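Local coordinates for protein citrate synthase (Thermotoga maritima, PDB 2P2W) that probably catalyses the condensation of oxaloacetate with acetyl-CoA and water to give citrate and CoA, a step of the tricarboxylic acid cycle, at residues A[70-75]-A[126-131]. Sequence-based numbering, arbitrary orientation.
Sequences YRELPA and LAYYYR
Leu73, in the irregular link between helices 57-69 and 75-81, passes near Tyr128 of helix 110-133 with their CA atoms 9.6 Å apart, a gap spanned by side chains and one water. Leu73 aims its CB at the helix, and its methyl CD1 meets ring carbon CD2 of Tyr128 at 3.8 Å, coming obliquely to the ring; the two side chains run past each other in opposite directions. Tyr128 reaches back toward the loop, bringing its hydroxyl to a water that holds three partners. This water bonds Tyr128 OH at 2.8 Å, accepts from the backbone Leu73 N at 2.9 Å and donates to Glu72 OE1 at 2.6 Å. Glu72 starts off away from the helix, but a turn about the CB-CG bond (chi2 -60°) helps return the carboxylate to the water. The carboxylate plane of Glu72 is 56° from that of the Tyr128 ring, and OE1 remains 4.1 Å from Tyr128 OH, so the water relays the polar contact. Leu73 also packs on Ile125 and Val121, about one and two turns before Tyr128 on the same helix, while Pro141 touches both Glu72 and Tyr128. Away from the predicted active-site residues, this is water-mediated loop-to-helix packing within the largely helical citrate synthase fold.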
ATOM      1  N   TYR A  70      16.373  15.029  12.987  1.00 20.88           N
ATOM      2  CA  TYR A  70      15.735  13.744  12.676  1.00 23.06           C
ATOM      3  C   TYR A  70      16.247  13.057  11.405  1.00 22.71           C
ATOM      4  O   TYR A  70      15.625  12.105  10.920  1.00 21.08           O
ATOM      5  CB  TYR A  70      14.222  13.921  12.515  1.00 24.39           C
ATOM      6  CG  TYR A  70      13.446  14.210  13.777  1.00 26.52           C
ATOM      7  CD1 TYR A  70      13.809  13.635  14.995  1.00 29.41           C
ATOM      8  CD2 TYR A  70      12.293  14.997  13.737  1.00 27.80           C
ATOM      9  CE1 TYR A  70      13.037  13.833  16.142  1.00 32.52           C
ATOM     10  CE2 TYR A  70      11.516  15.199  14.872  1.00 29.20           C
ATOM     11  CZ  TYR A  70      11.892  14.615  16.071  1.00 32.42           C
ATOM     12  OH  TYR A  70      11.120  14.804  17.195  1.00 36.09           O
ATOM     13  N   ARG A  71      17.375  13.515  10.875  1.00 22.10           N
ATOM     14  CA  ARG A  71      17.920  12.954   9.636  1.00 20.68           C
ATOM     15  C   ARG A  71      18.714  11.655   9.726  1.00 20.43           C
ATOM     16  O   ARG A  71      19.075  11.079   8.697  1.00 19.29           O
ATOM     17  CB  ARG A  71      18.796  14.004   8.954  1.00 20.79           C
ATOM     18  CG  ARG A  71      18.057  15.277   8.608  1.00 19.69           C
ATOM     19  CD  ARG A  71      19.006  16.339   8.090  1.00 19.06           C
ATOM     20  NE  ARG A  71      18.301  17.590   7.831  1.00 20.33           N
ATOM     21  CZ  ARG A  71      18.900  18.750   7.594  1.00 20.23           C
ATOM     22  NH1 ARG A  71      20.225  18.820   7.583  1.00 20.47           N
ATOM     23  NH2 ARG A  71      18.172  19.839   7.376  1.00 19.33           N
ATOM     24  N   GLU A  72      18.983  11.179  10.936  1.00 19.99           N
ATOM     25  CA  GLU A  72      19.784   9.968  11.092  1.00 21.33           C
ATOM     26  C   GLU A  72      19.038   8.645  10.954  1.00 21.93           C
ATOM     27  O   GLU A  72      17.871   8.528  11.327  1.00 19.80           O
ATOM     28  CB  GLU A  72      20.493   9.974  12.454  1.00 23.03           C
ATOM     29  CG  GLU A  72      21.437  11.140  12.691  1.00 27.19           C
ATOM     30  CD  GLU A  72      22.556  11.207  11.671  1.00 31.20           C
ATOM     31  OE1 GLU A  72      23.057  10.140  11.263  1.00 33.43           O
ATOM     32  OE2 GLU A  72      22.937  12.328  11.278  1.00 36.05           O
ATOM     33  N   LEU A  73      19.739   7.652  10.413  1.00 21.44           N
ATOM     34  CA  LEU A  73      19.199   6.305  10.279  1.00 23.39           C
ATOM     35  C   LEU A  73      19.772   5.527  11.458  1.00 24.29           C
ATOM     36  O   LEU A  73      20.933   5.726  11.828  1.00 22.77           O
ATOM     37  CB  LEU A  73      19.660   5.652   8.972  1.00 22.98           C
ATOM     38  CG  LEU A  73      18.823   5.923   7.720  1.00 25.29           C
ATOM     39  CD1 LEU A  73      19.421   5.173   6.537  1.00 27.36           C
ATOM     40  CD2 LEU A  73      17.387   5.479   7.956  1.00 24.64           C
ATOM     41  N   PRO A  74      18.965   4.653  12.080  1.00 24.26           N
ATOM     42  CA  PRO A  74      19.449   3.864  13.217  1.00 26.08           C
ATOM     43  C   PRO A  74      20.672   3.048  12.803  1.00 27.41           C
ATOM     44  O   PRO A  74      20.819   2.694  11.633  1.00 26.32           O
ATOM     45  CB  PRO A  74      18.252   2.986  13.560  1.00 26.84           C
ATOM     46  CG  PRO A  74      17.089   3.865  13.205  1.00 28.40           C
ATOM     47  CD  PRO A  74      17.522   4.441  11.871  1.00 25.58           C
ATOM     48  N   ALA A  75      21.546   2.754  13.759  1.00 28.33           N
ATOM     49  CA  ALA A  75      22.755   1.989  13.474  1.00 30.81           C
ATOM     50  C   ALA A  75      22.454   0.648  12.808  1.00 32.45           C
ATOM     51  O   ALA A  75      23.204   0.196  11.944  1.00 32.95           O
ATOM     52  CB  ALA A  75      23.543   1.764  14.757  1.00 32.65           C
ATOM     53  N   LEU A 126      17.797   7.833   0.632  1.00 17.94           N
ATOM     54  CA  LEU A 126      18.148   7.919  -0.782  1.00 19.07           C
ATOM     55  C   LEU A 126      19.625   8.212  -1.013  1.00 19.59           C
ATOM     56  O   LEU A 126      20.272   7.552  -1.824  1.00 19.67           O
ATOM     57  CB  LEU A 126      17.307   8.997  -1.474  1.00 18.71           C
ATOM     58  CG  LEU A 126      15.786   8.838  -1.405  1.00 18.11           C
ATOM     59  CD1 LEU A 126      15.121   9.926  -2.242  1.00 18.38           C
ATOM     60  CD2 LEU A 126      15.386   7.458  -1.914  1.00 18.36           C
ATOM     61  N   ALA A 127      20.158   9.207  -0.308  1.00 19.57           N
ATOM     62  CA  ALA A 127      21.558   9.573  -0.475  1.00 20.43           C
ATOM     63  C   ALA A 127      22.493   8.433  -0.074  1.00 21.14           C
ATOM     64  O   ALA A 127      23.439   8.116  -0.798  1.00 22.47           O
ATOM     65  CB  ALA A 127      21.870  10.827   0.333  1.00 22.78           C
ATOM     66  N   TYR A 128      22.224   7.813   1.071  1.00 19.84           N
ATOM     67  CA  TYR A 128      23.051   6.705   1.539  1.00 20.37           C
ATOM     68  C   TYR A 128      23.073   5.549   0.551  1.00 20.77           C
ATOM     69  O   TYR A 128      24.130   4.970   0.291  1.00 21.02           O
ATOM     70  CB  TYR A 128      22.543   6.182   2.883  1.00 20.72           C
ATOM     71  CG  TYR A 128      23.013   6.954   4.102  1.00 20.81           C
ATOM     72  CD1 TYR A 128      23.626   8.202   3.986  1.00 21.44           C
ATOM     73  CD2 TYR A 128      22.820   6.433   5.379  1.00 22.48           C
ATOM     74  CE1 TYR A 128      24.035   8.914   5.123  1.00 22.79           C
ATOM     75  CE2 TYR A 128      23.218   7.130   6.513  1.00 23.02           C
ATOM     76  CZ  TYR A 128      23.823   8.367   6.382  1.00 23.99           C
ATOM     77  OH  TYR A 128      24.200   9.048   7.515  1.00 26.39           O
ATOM     78  N   TYR A 129      21.910   5.196   0.010  1.00 19.37           N
ATOM     79  CA  TYR A 129      21.859   4.085  -0.932  1.00 20.08           C
ATOM     80  C   TYR A 129      22.581   4.448  -2.224  1.00 19.88           C
ATOM     81  O   TYR A 129      23.217   3.603  -2.847  1.00 20.78           O
ATOM     82  CB  TYR A 129      20.413   3.676  -1.229  1.00 20.86           C
ATOM     83  CG  TYR A 129      20.335   2.429  -2.078  1.00 21.29           C
ATOM     84  CD1 TYR A 129      20.480   1.162  -1.504  1.00 20.56           C
ATOM     85  CD2 TYR A 129      20.209   2.515  -3.460  1.00 21.92           C
ATOM     86  CE1 TYR A 129      20.511   0.011  -2.297  1.00 23.24           C
ATOM     87  CE2 TYR A 129      20.235   1.373  -4.259  1.00 22.97           C
ATOM     88  CZ  TYR A 129      20.389   0.128  -3.674  1.00 22.83           C
ATOM     89  OH  TYR A 129      20.421  -0.994  -4.473  1.00 22.69           O
ATOM     90  N   TYR A 130      22.481   5.711  -2.614  1.00 20.20           N
ATOM     91  CA  TYR A 130      23.146   6.189  -3.815  1.00 21.63           C
ATOM     92  C   TYR A 130      24.662   6.022  -3.669  1.00 22.53           C
ATOM     93  O   TYR A 130      25.317   5.428  -4.531  1.00 23.21           O
ATOM     94  CB  TYR A 130      22.807   7.660  -4.039  1.00 22.24           C
ATOM     95  CG  TYR A 130      23.494   8.278  -5.230  1.00 23.48           C
ATOM     96  CD1 TYR A 130      23.193   7.863  -6.528  1.00 24.42           C
ATOM     97  CD2 TYR A 130      24.437   9.292  -5.063  1.00 25.37           C
ATOM     98  CE1 TYR A 130      23.814   8.446  -7.630  1.00 25.42           C
ATOM     99  CE2 TYR A 130      25.062   9.882  -6.158  1.00 25.11           C
ATOM    100  CZ  TYR A 130      24.745   9.454  -7.437  1.00 27.08           C
ATOM    101  OH  TYR A 130      25.363  10.034  -8.521  1.00 28.98           O
ATOM    102  N   ARG A 131      25.207   6.548  -2.572  1.00 22.38           N
ATOM    103  CA  ARG A 131      26.641   6.465  -2.302  1.00 22.92           C
ATOM    104  C   ARG A 131      27.080   5.008  -2.209  1.00 23.64           C
ATOM    105  O   ARG A 131      28.084   4.607  -2.803  1.00 24.48           O
ATOM    106  CB  ARG A 131      26.978   7.178  -0.989  1.00 24.30           C
ATOM    107  CG  ARG A 131      26.546   8.635  -0.938  1.00 25.93           C
ATOM    108  CD  ARG A 131      27.387   9.515  -1.857  1.00 28.74           C
ATOM    109  NE  ARG A 131      28.774   9.615  -1.409  1.00 29.75           N
ATOM    110  CZ  ARG A 131      29.674  10.433  -1.950  1.00 31.42           C
ATOM    111  NH1 ARG A 131      29.332  11.226  -2.957  1.00 32.61           N
ATOM    112  NH2 ARG A 131      30.916  10.457  -1.487  1.00 32.52           N
TER
HETATM  113  O   HOH W   1      22.449   8.335   9.567  1.00 26.67           O